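7,8-dihydro-6-hydroxymethylpterin pyrophosphokinase-dihydropteroate synthase (Plasmodium falciparum, PDB 6JWV) probably catalyses two successive steps of folate biosynthesis, pyrophosphorylating 6-hydroxymethyl-7,8-dihydropterin with ATP and then condensing the product with 4-aminobenzoate to give 7,8-dihydropteroate. Local coordinates at residues I504-N509 with V526-K531; N553-R558 with I572-G577; V428-G433 with I478-T483. The protein carries 1 engineered substitution. All blocks are in the same frame, centred on the assembly; numbering follows the deposited sequence.

Interaction 1: residues I504-N509 with V526-K531; sequences ISACTN and VVLMHK. With XTZ (4-{[(2-amino-4-oxo-3,4,7,8-tetrahydropteridin-6-yl)methyl]amino}-N-(1,3-thiazol-2-yl)benzenesulfonamide), chain C; ACT (acetate ion), chain I.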
loop_
_atom_site.group_PDB
_atom_site.type_symbol
_atom_site.label_atom_id
_atom_site.label_comp_id
_atom_site.label_asym_id
_atom_site.label_seq_id
_atom_site.Cartn_x
_atom_site.Cartn_y
_atom_site.Cartn_z
ATOM N N ILE A 504 22.191 -19.660 5.312
ATOM C CA ILE A 504 21.801 -18.782 6.411
ATOM C C ILE A 504 22.967 -18.018 7.058
ATOM O O ILE A 504 22.736 -17.089 7.828
ATOM C CB ILE A 504 20.914 -19.498 7.462
ATOM C CG1 ILE A 504 21.609 -20.747 8.032
ATOM C CG2 ILE A 504 19.535 -19.806 6.873
ATOM C CD1 ILE A 504 21.116 -21.158 9.403
ATOM N N SER A 505 24.207 -18.392 6.733
ATOM C CA SER A 505 25.392 -17.699 7.241
ATOM C C SER A 505 25.934 -16.710 6.204
ATOM O O SER A 505 26.958 -16.043 6.426
ATOM C CB SER A 505 26.466 -18.708 7.640
ATOM O OG SER A 505 27.172 -19.201 6.508
ATOM N N ALA A 506 25.228 -16.625 5.074
ATOM C CA ALA A 506 25.605 -15.791 3.936
ATOM C C ALA A 506 27.006 -16.175 3.443
ATOM O O ALA A 506 27.865 -15.325 3.178
ATOM C CB ALA A 506 25.472 -14.296 4.266
ATOM N N CYS A 507 27.218 -17.485 3.341
ATOM C CA CYS A 507 28.493 -18.103 2.924
ATOM C C CYS A 507 29.713 -17.684 3.766
ATOM O O CYS A 507 30.830 -17.763 3.273
ATOM C CB CYS A 507 28.743 -17.907 1.405
ATOM S SG CYS A 507 27.312 -18.317 0.347
ATOM N N THR A 508 29.500 -17.234 5.014
ATOM C CA THR A 508 30.597 -16.906 5.949
ATOM C C THR A 508 31.072 -18.139 6.721
ATOM O O THR A 508 32.177 -18.131 7.292
ATOM C CB THR A 508 30.250 -15.863 7.034
ATOM O OG1 THR A 508 29.197 -16.354 7.882
ATOM C CG2 THR A 508 29.891 -14.524 6.443
ATOM N N ASN A 509 30.230 -19.177 6.757
ATOM C CA ASN A 509 30.579 -20.382 7.472
ATOM C C ASN A 509 31.660 -21.189 6.767
ATOM O O ASN A 509 32.637 -21.606 7.392
ATOM C CB ASN A 509 29.356 -21.252 7.768
ATOM C CG ASN A 509 29.658 -22.305 8.817
ATOM O OD1 ASN A 509 29.788 -21.986 10.013
ATOM N ND2 ASN A 509 29.827 -23.565 8.369
ATOM N N VAL A 526 21.782 -18.011 -5.222
ATOM C CA VAL A 526 22.096 -18.125 -3.807
ATOM C C VAL A 526 21.309 -17.113 -2.964
ATOM O O VAL A 526 21.260 -15.929 -3.293
ATOM C CB VAL A 526 23.648 -18.032 -3.588
ATOM C CG1 VAL A 526 24.225 -16.680 -4.070
ATOM C CG2 VAL A 526 24.056 -18.380 -2.153
ATOM N N VAL A 527 20.699 -17.586 -1.883
ATOM C CA VAL A 527 20.099 -16.712 -0.871
ATOM C C VAL A 527 21.134 -16.380 0.213
ATOM O O VAL A 527 21.676 -17.274 0.851
ATOM C CB VAL A 527 18.833 -17.346 -0.232
ATOM C CG1 VAL A 527 18.184 -16.400 0.766
ATOM C CG2 VAL A 527 17.819 -17.686 -1.297
ATOM N N LEU A 528 21.391 -15.088 0.421
ATOM C CA LEU A 528 22.305 -14.617 1.482
ATOM C C LEU A 528 21.510 -14.098 2.664
ATOM O O LEU A 528 20.805 -13.111 2.539
ATOM C CB LEU A 528 23.255 -13.521 0.945
ATOM C CG LEU A 528 24.308 -13.907 -0.108
ATOM C CD1 LEU A 528 25.165 -12.714 -0.544
ATOM C CD2 LEU A 528 25.190 -15.070 0.362
ATOM N N MET A 529 21.619 -14.761 3.809
ATOM C CA MET A 529 20.830 -14.376 5.006
ATOM C C MET A 529 21.691 -13.752 6.091
ATOM O O MET A 529 22.813 -14.213 6.322
ATOM C CB MET A 529 20.073 -15.574 5.588
ATOM C CG MET A 529 18.782 -15.199 6.313
ATOM S SD MET A 529 18.175 -16.382 7.558
ATOM C CE MET A 529 19.515 -16.311 8.760
ATOM N N HIS A 530 21.167 -12.709 6.741
ATOM C CA HIS A 530 21.812 -12.141 7.928
ATOM C C HIS A 530 21.401 -12.880 9.208
ATOM O O HIS A 530 20.210 -13.009 9.506
ATOM C CB HIS A 530 21.538 -10.639 8.084
ATOM C CG HIS A 530 22.114 -10.062 9.339
ATOM N ND1 HIS A 530 21.442 -10.085 10.542
ATOM C CD2 HIS A 530 23.325 -9.511 9.596
ATOM C CE1 HIS A 530 22.208 -9.560 11.482
ATOM N NE2 HIS A 530 23.354 -9.197 10.933
ATOM N N LYS A 531 22.402 -13.354 9.951
ATOM C CA LYS A 531 22.244 -13.807 11.343
ATOM C C LYS A 531 23.493 -13.471 12.143
ATOM O O LYS A 531 24.520 -13.150 11.565
ATOM C CB LYS A 531 21.953 -15.314 11.429
ATOM C CG LYS A 531 23.122 -16.232 11.114
ATOM C CD LYS A 531 22.675 -17.683 11.181
ATOM C CE LYS A 531 23.734 -18.655 10.672
ATOM N NZ LYS A 531 25.032 -18.590 11.421
HETATM O O3 XTZ C . 14.132 -16.614 7.650
HETATM C C16 XTZ C . 14.752 -17.515 7.046
HETATM N N2 XTZ C . 15.368 -17.252 5.885
HETATM C C3 XTZ C . 14.835 -18.895 7.590
HETATM N N4 XTZ C . 14.265 -19.276 8.762
HETATM C C4 XTZ C . 14.387 -20.567 9.195
HETATM C C15 XTZ C . 15.142 -21.621 8.417
HETATM N N8 XTZ C . 15.726 -21.134 7.175
HETATM C C2 XTZ C . 15.597 -19.873 6.760
HETATM N N3 XTZ C . 16.161 -19.463 5.590
HETATM C C1 XTZ C . 16.045 -18.177 5.183
HETATM N N1 XTZ C . 16.618 -17.789 4.028
HETATM C C5 XTZ C . 13.762 -21.025 10.491
HETATM N N5 XTZ C . 14.501 -20.524 11.651
HETATM C C6 XTZ C . 13.895 -19.887 12.703
HETATM C C14 XTZ C . 12.680 -20.392 13.188
HETATM C C13 XTZ C . 12.046 -19.761 14.242
HETATM C C9 XTZ C . 12.588 -18.621 14.844
HETATM C C8 XTZ C . 13.815 -18.107 14.376
HETATM C C7 XTZ C . 14.466 -18.743 13.309
HETATM S S1 XTZ C . 11.785 -17.963 16.076
HETATM O O1 XTZ C . 10.534 -17.401 15.709
HETATM O O2 XTZ C . 12.566 -16.879 16.614
HETATM N N6 XTZ C . 11.493 -19.118 17.181
HETATM C C10 XTZ C . 10.494 -20.064 17.154
HETATM S S2 XTZ C . 9.950 -20.929 18.555
HETATM C C12 XTZ C . 8.779 -21.845 17.654
HETATM C C11 XTZ C . 8.883 -21.435 16.318
HETATM N N7 XTZ C . 9.818 -20.462 16.044
HETATM C C ACT I . 25.752 -7.025 12.176
HETATM O O ACT I . 25.551 -8.194 12.582
HETATM O OXT ACT I . 26.001 -6.088 12.949
HETATM C CH3 ACT I . 25.705 -6.689 10.726
HETATM O O HOH W 1 26.421 -15.841 9.840
#

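Interaction 2: residues N553-R558 with I572-G577; sequences NYLEQR and ILFDIG. With XTZ (4-{[(2-amino-4-oxo-3,4,7,8-tetrahydropteridin-6-yl)methyl]amino}-N-(1,3-thiazol-2-yl)benzenesulfonamide), chain C.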
loop_
_atom_site.group_PDB
_atom_site.type_symbol
_atom_site.label_atom_id
_atom_site.label_comp_id
_atom_site.label_asym_id
_atom_site.label_seq_id
_atom_site.Cartn_x
_atom_site.Cartn_y
_atom_site.Cartn_z
ATOM N N ASN A 553 24.017 -3.134 5.019
ATOM C CA ASN A 553 25.443 -3.022 4.660
ATOM C C ASN A 553 26.114 -4.390 4.717
ATOM O O ASN A 553 26.891 -4.724 3.824
ATOM C CB ASN A 553 26.184 -1.957 5.515
ATOM C CG ASN A 553 27.707 -2.137 5.513
ATOM O OD1 ASN A 553 28.289 -2.654 6.488
ATOM N ND2 ASN A 553 28.368 -1.730 4.409
ATOM N N TYR A 554 25.799 -5.174 5.757
ATOM C CA TYR A 554 26.335 -6.523 5.902
ATOM C C TYR A 554 26.045 -7.332 4.631
ATOM O O TYR A 554 26.970 -7.898 4.037
ATOM C CB TYR A 554 25.789 -7.211 7.154
ATOM C CG TYR A 554 26.078 -8.713 7.241
ATOM C CD1 TYR A 554 25.184 -9.659 6.676
ATOM C CD2 TYR A 554 27.246 -9.199 7.881
ATOM C CE1 TYR A 554 25.447 -11.029 6.740
ATOM C CE2 TYR A 554 27.519 -10.566 7.949
ATOM C CZ TYR A 554 26.615 -11.470 7.385
ATOM O OH TYR A 554 26.857 -12.815 7.447
ATOM N N LEU A 555 24.774 -7.348 4.209
ATOM C CA LEU A 555 24.359 -8.086 3.023
ATOM C C LEU A 555 25.024 -7.596 1.757
ATOM O O LEU A 555 25.474 -8.403 0.952
ATOM C CB LEU A 555 22.842 -8.123 2.888
ATOM C CG LEU A 555 22.114 -9.014 3.901
ATOM C CD1 LEU A 555 20.619 -8.812 3.776
ATOM C CD2 LEU A 555 22.498 -10.482 3.755
ATOM N N GLU A 556 25.108 -6.279 1.603
ATOM C CA GLU A 556 25.859 -5.653 0.511
ATOM C C GLU A 556 27.327 -6.117 0.458
ATOM O O GLU A 556 27.826 -6.475 -0.603
ATOM C CB GLU A 556 25.739 -4.133 0.574
ATOM C CG GLU A 556 24.423 -3.633 0.007
ATOM C CD GLU A 556 24.139 -2.156 0.272
ATOM O OE1 GLU A 556 24.722 -1.574 1.200
ATOM O OE2 GLU A 556 23.301 -1.558 -0.444
ATOM N N GLN A 557 27.989 -6.170 1.603
ATOM C CA GLN A 557 29.376 -6.591 1.638
ATOM C C GLN A 557 29.522 -8.061 1.262
ATOM O O GLN A 557 30.441 -8.422 0.541
ATOM C CB GLN A 557 30.025 -6.290 2.997
ATOM C CG GLN A 557 30.029 -4.803 3.381
ATOM C CD GLN A 557 30.539 -4.531 4.801
ATOM O OE1 GLN A 557 30.854 -3.374 5.150
ATOM N NE2 GLN A 557 30.623 -5.583 5.633
ATOM N N ARG A 558 28.598 -8.896 1.723
ATOM C CA ARG A 558 28.581 -10.300 1.365
ATOM C C ARG A 558 28.374 -10.451 -0.144
ATOM O O ARG A 558 29.072 -11.244 -0.786
ATOM C CB ARG A 558 27.494 -11.057 2.144
ATOM C CG ARG A 558 27.632 -11.083 3.668
ATOM C CD ARG A 558 28.992 -11.585 4.157
ATOM N NE ARG A 558 29.369 -12.877 3.581
ATOM C CZ ARG A 558 30.618 -13.274 3.308
ATOM N NH1 ARG A 558 31.661 -12.488 3.548
ATOM N NH2 ARG A 558 30.817 -14.481 2.784
ATOM N N ILE A 572 21.989 -13.303 -6.941
ATOM C CA ILE A 572 22.164 -13.174 -5.507
ATOM C C ILE A 572 20.925 -12.579 -4.842
ATOM O O ILE A 572 20.435 -11.540 -5.256
ATOM C CB ILE A 572 23.448 -12.387 -5.182
ATOM C CG1 ILE A 572 24.658 -13.175 -5.663
ATOM C CG2 ILE A 572 23.581 -12.135 -3.691
ATOM C CD1 ILE A 572 25.930 -12.372 -5.753
ATOM N N LEU A 573 20.437 -13.251 -3.803
ATOM C CA LEU A 573 19.212 -12.856 -3.091
ATOM C C LEU A 573 19.487 -12.454 -1.651
ATOM O O LEU A 573 20.222 -13.145 -0.933
ATOM C CB LEU A 573 18.199 -14.000 -3.125
ATOM C CG LEU A 573 17.763 -14.430 -4.522
ATOM C CD1 LEU A 573 17.662 -15.931 -4.568
ATOM C CD2 LEU A 573 16.437 -13.787 -4.863
ATOM N N PHE A 574 18.882 -11.337 -1.255
ATOM C CA PHE A 574 19.088 -10.705 0.046
ATOM C C PHE A 574 18.025 -11.226 0.971
ATOM O O PHE A 574 16.865 -11.355 0.562
ATOM C CB PHE A 574 18.878 -9.197 -0.070
ATOM C CG PHE A 574 20.049 -8.448 -0.618
ATOM C CD1 PHE A 574 20.472 -8.634 -1.941
ATOM C CD2 PHE A 574 20.711 -7.506 0.173
ATOM C CE1 PHE A 574 21.564 -7.923 -2.441
ATOM C CE2 PHE A 574 21.799 -6.801 -0.315
ATOM C CZ PHE A 574 22.233 -7.011 -1.617
ATOM N N ASP A 575 18.400 -11.502 2.213
ATOM C CA ASP A 575 17.440 -11.898 3.232
ATOM C C ASP A 575 17.893 -11.344 4.577
ATOM O O ASP A 575 19.025 -11.579 5.032
ATOM C CB ASP A 575 17.266 -13.426 3.264
ATOM C CG ASP A 575 16.163 -13.911 4.260
ATOM O OD1 ASP A 575 15.635 -13.109 5.082
ATOM O OD2 ASP A 575 15.832 -15.130 4.209
ATOM N N ILE A 576 16.982 -10.605 5.201
ATOM C CA ILE A 576 17.218 -9.905 6.473
ATOM C C ILE A 576 17.297 -10.807 7.697
ATOM O O ILE A 576 17.653 -10.332 8.772
ATOM C CB ILE A 576 16.116 -8.859 6.744
ATOM C CG1 ILE A 576 14.737 -9.553 6.746
ATOM C CG2 ILE A 576 16.246 -7.709 5.752
ATOM C CD1 ILE A 576 13.547 -8.634 6.671
ATOM N N GLY A 577 16.933 -12.078 7.547
ATOM C CA GLY A 577 16.948 -13.027 8.646
ATOM C C GLY A 577 16.086 -12.655 9.851
ATOM O O GLY A 577 16.589 -12.571 10.985
HETATM O O3 XTZ C . 14.132 -16.614 7.650
HETATM C C16 XTZ C . 14.752 -17.515 7.046
HETATM N N2 XTZ C . 15.368 -17.252 5.885
HETATM C C3 XTZ C . 14.835 -18.895 7.590
HETATM N N4 XTZ C . 14.265 -19.276 8.762
HETATM C C4 XTZ C . 14.387 -20.567 9.195
HETATM C C15 XTZ C . 15.142 -21.621 8.417
HETATM N N8 XTZ C . 15.726 -21.134 7.175
HETATM C C2 XTZ C . 15.597 -19.873 6.760
HETATM N N3 XTZ C . 16.161 -19.463 5.590
HETATM C C1 XTZ C . 16.045 -18.177 5.183
HETATM N N1 XTZ C . 16.618 -17.789 4.028
HETATM C C5 XTZ C . 13.762 -21.025 10.491
HETATM N N5 XTZ C . 14.501 -20.524 11.651
HETATM C C6 XTZ C . 13.895 -19.887 12.703
HETATM C C14 XTZ C . 12.680 -20.392 13.188
HETATM C C13 XTZ C . 12.046 -19.761 14.242
HETATM C C9 XTZ C . 12.588 -18.621 14.844
HETATM C C8 XTZ C . 13.815 -18.107 14.376
HETATM C C7 XTZ C . 14.466 -18.743 13.309
HETATM S S1 XTZ C . 11.785 -17.963 16.076
HETATM O O1 XTZ C . 10.534 -17.401 15.709
HETATM O O2 XTZ C . 12.566 -16.879 16.614
HETATM N N6 XTZ C . 11.493 -19.118 17.181
HETATM C C10 XTZ C . 10.494 -20.064 17.154
HETATM S S2 XTZ C . 9.950 -20.929 18.555
HETATM C C12 XTZ C . 8.779 -21.845 17.654
HETATM C C11 XTZ C . 8.883 -21.435 16.318
HETATM N N7 XTZ C . 9.818 -20.462 16.044
#

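Interaction 3: residues V428-G433 with I478-T483; sequences VIDIGG and IISIDT. With XTZ (4-{[(2-amino-4-oxo-3,4,7,8-tetrahydropteridin-6-yl)methyl]amino}-N-(1,3-thiazol-2-yl)benzenesulfonamide), chain C.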
loop_
_atom_site.group_PDB
_atom_site.type_symbol
_atom_site.label_atom_id
_atom_site.label_comp_id
_atom_site.label_asym_id
_atom_site.label_seq_id
_atom_site.Cartn_x
_atom_site.Cartn_y
_atom_site.Cartn_z
ATOM N N VAL A 428 8.851 -22.483 -5.628
ATOM C CA VAL A 428 10.141 -22.920 -5.128
ATOM C C VAL A 428 9.864 -23.801 -3.901
ATOM O O VAL A 428 8.961 -23.516 -3.099
ATOM C CB VAL A 428 11.068 -21.701 -4.761
ATOM C CG1 VAL A 428 12.437 -22.153 -4.264
ATOM C CG2 VAL A 428 11.246 -20.725 -5.934
ATOM N N ILE A 429 10.621 -24.885 -3.779
ATOM C CA ILE A 429 10.624 -25.701 -2.569
ATOM C C ILE A 429 11.968 -25.460 -1.870
ATOM O O ILE A 429 13.033 -25.584 -2.485
ATOM C CB ILE A 429 10.453 -27.219 -2.894
ATOM C CG1 ILE A 429 9.219 -27.489 -3.786
ATOM C CG2 ILE A 429 10.484 -28.088 -1.624
ATOM C CD1 ILE A 429 7.861 -27.350 -3.122
ATOM N N ASP A 430 11.923 -25.091 -0.599
ATOM C CA ASP A 430 13.143 -24.953 0.196
ATOM C C ASP A 430 13.274 -26.177 1.105
ATOM O O ASP A 430 12.498 -26.342 2.051
ATOM C CB ASP A 430 13.152 -23.629 0.988
ATOM C CG ASP A 430 14.451 -23.395 1.765
ATOM O OD1 ASP A 430 15.559 -23.590 1.190
ATOM O OD2 ASP A 430 14.359 -23.003 2.966
ATOM N N ILE A 431 14.234 -27.043 0.795
ATOM C CA ILE A 431 14.460 -28.259 1.585
ATOM C C ILE A 431 15.640 -28.139 2.569
ATOM O O ILE A 431 16.738 -27.706 2.212
ATOM C CB ILE A 431 14.530 -29.533 0.706
ATOM C CG1 ILE A 431 14.595 -30.789 1.593
ATOM C CG2 ILE A 431 15.678 -29.445 -0.296
ATOM C CD1 ILE A 431 14.399 -32.106 0.867
ATOM N N GLY A 432 15.371 -28.522 3.812
ATOM C CA GLY A 432 16.337 -28.444 4.891
ATOM C C GLY A 432 16.213 -29.621 5.839
ATOM O O GLY A 432 15.104 -30.074 6.143
ATOM N N GLY A 433 17.365 -30.115 6.286
ATOM C CA GLY A 433 17.449 -31.146 7.314
ATOM C C GLY A 433 18.131 -30.636 8.564
ATOM O O GLY A 433 18.398 -31.409 9.485
ATOM N N ILE A 478 11.392 -24.847 -8.775
ATOM C CA ILE A 478 12.758 -24.564 -8.446
ATOM C C ILE A 478 13.044 -25.203 -7.069
ATOM O O ILE A 478 12.190 -25.165 -6.159
ATOM C CB ILE A 478 12.978 -23.039 -8.502
ATOM C CG1 ILE A 478 12.820 -22.577 -9.966
ATOM C CG2 ILE A 478 14.325 -22.633 -7.899
ATOM C CD1 ILE A 478 12.314 -21.159 -10.131
ATOM N N ILE A 479 14.215 -25.829 -6.949
ATOM C CA ILE A 479 14.605 -26.507 -5.714
ATOM C C ILE A 479 15.721 -25.725 -5.034
ATOM O O ILE A 479 16.831 -25.548 -5.571
ATOM C CB ILE A 479 15.044 -27.992 -5.931
ATOM C CG1 ILE A 479 13.967 -28.819 -6.646
ATOM C CG2 ILE A 479 15.425 -28.655 -4.615
ATOM C CD1 ILE A 479 12.643 -28.936 -5.905
ATOM N N SER A 480 15.404 -25.273 -3.833
ATOM C CA SER A 480 16.364 -24.603 -2.992
ATOM C C SER A 480 16.748 -25.510 -1.816
ATOM O O SER A 480 15.880 -26.074 -1.157
ATOM C CB SER A 480 15.748 -23.288 -2.528
ATOM O OG SER A 480 16.118 -22.993 -1.205
ATOM N N ILE A 481 18.043 -25.655 -1.554
ATOM C CA ILE A 481 18.505 -26.368 -0.335
ATOM C C ILE A 481 19.045 -25.447 0.776
ATOM O O ILE A 481 19.999 -24.714 0.581
ATOM C CB ILE A 481 19.485 -27.535 -0.653
ATOM C CG1 ILE A 481 19.802 -28.328 0.631
ATOM C CG2 ILE A 481 20.721 -27.024 -1.397
ATOM C CD1 ILE A 481 20.539 -29.624 0.428
ATOM N N ASP A 482 18.405 -25.509 1.938
ATOM C CA ASP A 482 18.785 -24.766 3.136
ATOM C C ASP A 482 19.924 -25.525 3.817
ATOM O O ASP A 482 19.711 -26.473 4.547
ATOM C CB ASP A 482 17.566 -24.654 4.050
ATOM C CG ASP A 482 17.778 -23.744 5.244
ATOM O OD1 ASP A 482 18.914 -23.562 5.736
ATOM O OD2 ASP A 482 16.769 -23.218 5.744
ATOM N N THR A 483 21.147 -25.104 3.547
ATOM C CA THR A 483 22.337 -25.773 4.063
ATOM C C THR A 483 23.484 -24.808 4.161
ATOM O O THR A 483 23.532 -23.828 3.409
ATOM C CB THR A 483 22.777 -27.000 3.224
ATOM O OG1 THR A 483 23.962 -27.548 3.809
ATOM C CG2 THR A 483 23.064 -26.661 1.766
HETATM O O3 XTZ C . 14.132 -16.614 7.650
HETATM C C16 XTZ C . 14.752 -17.515 7.046
HETATM N N2 XTZ C . 15.368 -17.252 5.885
HETATM C C3 XTZ C . 14.835 -18.895 7.590
HETATM N N4 XTZ C . 14.265 -19.276 8.762
HETATM C C4 XTZ C . 14.387 -20.567 9.195
HETATM C C15 XTZ C . 15.142 -21.621 8.417
HETATM N N8 XTZ C . 15.726 -21.134 7.175
HETATM C C2 XTZ C . 15.597 -19.873 6.760
HETATM N N3 XTZ C . 16.161 -19.463 5.590
HETATM C C1 XTZ C . 16.045 -18.177 5.183
HETATM N N1 XTZ C . 16.618 -17.789 4.028
HETATM C C5 XTZ C . 13.762 -21.025 10.491
HETATM N N5 XTZ C . 14.501 -20.524 11.651
HETATM C C6 XTZ C . 13.895 -19.887 12.703
HETATM C C14 XTZ C . 12.680 -20.392 13.188
HETATM C C13 XTZ C . 12.046 -19.761 14.242
HETATM C C9 XTZ C . 12.588 -18.621 14.844
HETATM C C8 XTZ C . 13.815 -18.107 14.376
HETATM C C7 XTZ C . 14.466 -18.743 13.309
HETATM S S1 XTZ C . 11.785 -17.963 16.076
HETATM O O1 XTZ C . 10.534 -17.401 15.709
HETATM O O2 XTZ C . 12.566 -16.879 16.614
HETATM N N6 XTZ C . 11.493 -19.118 17.181
HETATM C C10 XTZ C . 10.494 -20.064 17.154
HETATM S S2 XTZ C . 9.950 -20.929 18.555
HETATM C C12 XTZ C . 8.779 -21.845 17.654
HETATM C C11 XTZ C . 8.883 -21.435 16.318
HETATM N N7 XTZ C . 9.818 -20.462 16.044
HETATM O O HOH W 2 19.714 -29.165 5.349
#

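Interaction 1: residues I504-N509 with V526-K531
The carbonyl oxygen of Ser505, a residue whose CB rests against the end of Lys531, is gripped twice from within its own loop. Thr508 N donates to Ser505 O at 3.1 Å and Thr508 OG1 to the same oxygen at 2.7 Å, which fixes a type I' turn from Ser505 to Thr508. A water adds only weak bonds between Ser505 O and the ammonium of Lys531, which also bonds to Gly533 O. The lysine chain runs past the backbone of Ile504: its chi1 of 72° sets CG between N and the carbonyl carbon, and CG, CD and CE then all skirt Ile504 O, with Lys531 CE 3.4 Å from it. Beside this, the side chains of Ile504 and Met529 run alongside each other in the same direction, with Ile504 CB 3.7 Å from Met529 CE. Both reach the pterin end of the bound pterin-sulfathiazole adduct. Met529 SD stands 3.4 Å from N2 of the adduct. Ile504 CG2 is 3.6 Å from N3 of the adduct. Further along, Leu528 CD2 packs against Ala506, 3.7 Å from Ala506 CA, and also meets Cys507 SG. No direct hydrogen bond crosses between 504-509 and 526-531, so the loop, tied off internally by its turn, is held on the strand mainly by hydrophobic fit, and its Ile504-Met529 end borders the pterin.

Interaction 2: residues N553-R558 with I572-G577
Apolar packing between Leu555 and Phe574 carries this contact. Leu555 CB meets the phenylalanine ring obliquely, 3.5 Å from Phe574 CD2. With chi1 at -72° the leucine CG stands beside its own backbone N, and the branch beyond it reaches on along the strand until Leu555 CD1 is 3.4 Å from Asp575 O. Glu556 crosses the same ring with its aliphatic part, Glu556 CG to Phe574 CE2 being 4.1 Å, while its carboxylate, turned 86° from the ring plane, goes on to bond with Tyr600 OH. Tyr600 also stacks on Phe574.

The polar interactions lie within the strand and beyond it, none of them passing between helix and strand. Asp575 CB points away from the helix, and a chi1 of -175° puts its carboxylate opposite the backbone N, where the two oxygens divide the work. Asp575 OD2 accepts from both N1 and N2 of the bound adduct, at 2.8 and 2.7 Å, and so reads the amino group and the ring N-H of the pterin. Asp575 OD1 takes the N-H of Gly577 at 3.0 Å, coming from above the carboxylate plane, an Asx turn that probably steadies the acid.

The helix runs nearly antiparallel to the strand, their axes 9.2 Å apart, as expected when helix 547-564 links strands 525-529 and 572-575 in a TIM-barrel beta-alpha-beta crossover. Backbone bonds from Phe574 to Phe603 join strand 572-575 onward to strand 603-604.

Interaction 3: residues V428-G433 with I478-T483
Val428 sits against Ile478 at the start of a parallel strand pair that is joined by direct backbone bonds as far as Asp482 and by a water beyond. In the directly bonded part the backbones alternate regularly: Ile429 N donates to Ile478 O at 2.9 Å, Ser480 N to Ile429 O, Ile431 N to Ser480 O, and Asp482 N to Ile431 O. On the side of Val428 and Ile478, Asp430 reaches across to Ser480, whose OG donates to Asp430 OD1 from the anti side, 31° out of the carboxylate plane. On the other side of the sheet Ile429, Ile431, Ile479 and Ile481 form a greasy row.

After the bond to Ile431 O the direct backbone pairing stops, though the strands stay close. A water takes over, accepting from Gly433 N at 2.7 Å and donating to Asp482 O at 2.8 Å. Asp482, partly exposed, turns its carboxylate to the bound adduct, and XTZ N8 donates to Asp482 OD2 at 2.7 Å. That oxygen also lies 3.7 Å from Asp430 OD2, the two carboxylate planes 21° apart. Arg686 salt-bridges Asp430 OD2, which Asn502 also bonds, and is a long, weak ion partner of Asp482.

In the barrel, Ile429, Ile431, Ile479 and Ile481 face outward; Ile431, Ile479 and Ile481 touch helix 448-464, and Ile481 also meets helix 486-494. Strand 390-396 flanks the pair beside 428-432, and strand 500-503 lies beside 478-482.

All three contacts are largely buried and belong to one parallel barrel, yet they join its parts differently. Interaction 3 is strand against strand, bound by backbone hydrogen bonds; interaction 2 is helix on strand and interaction 1 loop on strand, and neither has a direct hydrogen bond across. Interactions 1 and 2 are neighbours, since strands 525-529 and 572-575 pair directly, with Leu528 N 2.6 Å from Leu573 O, and Arg558 NE bonds back to Ala506 O. Interaction 3 lies about 19 Å from interaction 2, centre to centre, but meets interaction 1 where Ile504 packs on Asp482. The pterin unites them: acids from interactions 2 and 3 take its N-H groups, while interaction 1 offers apolar cover.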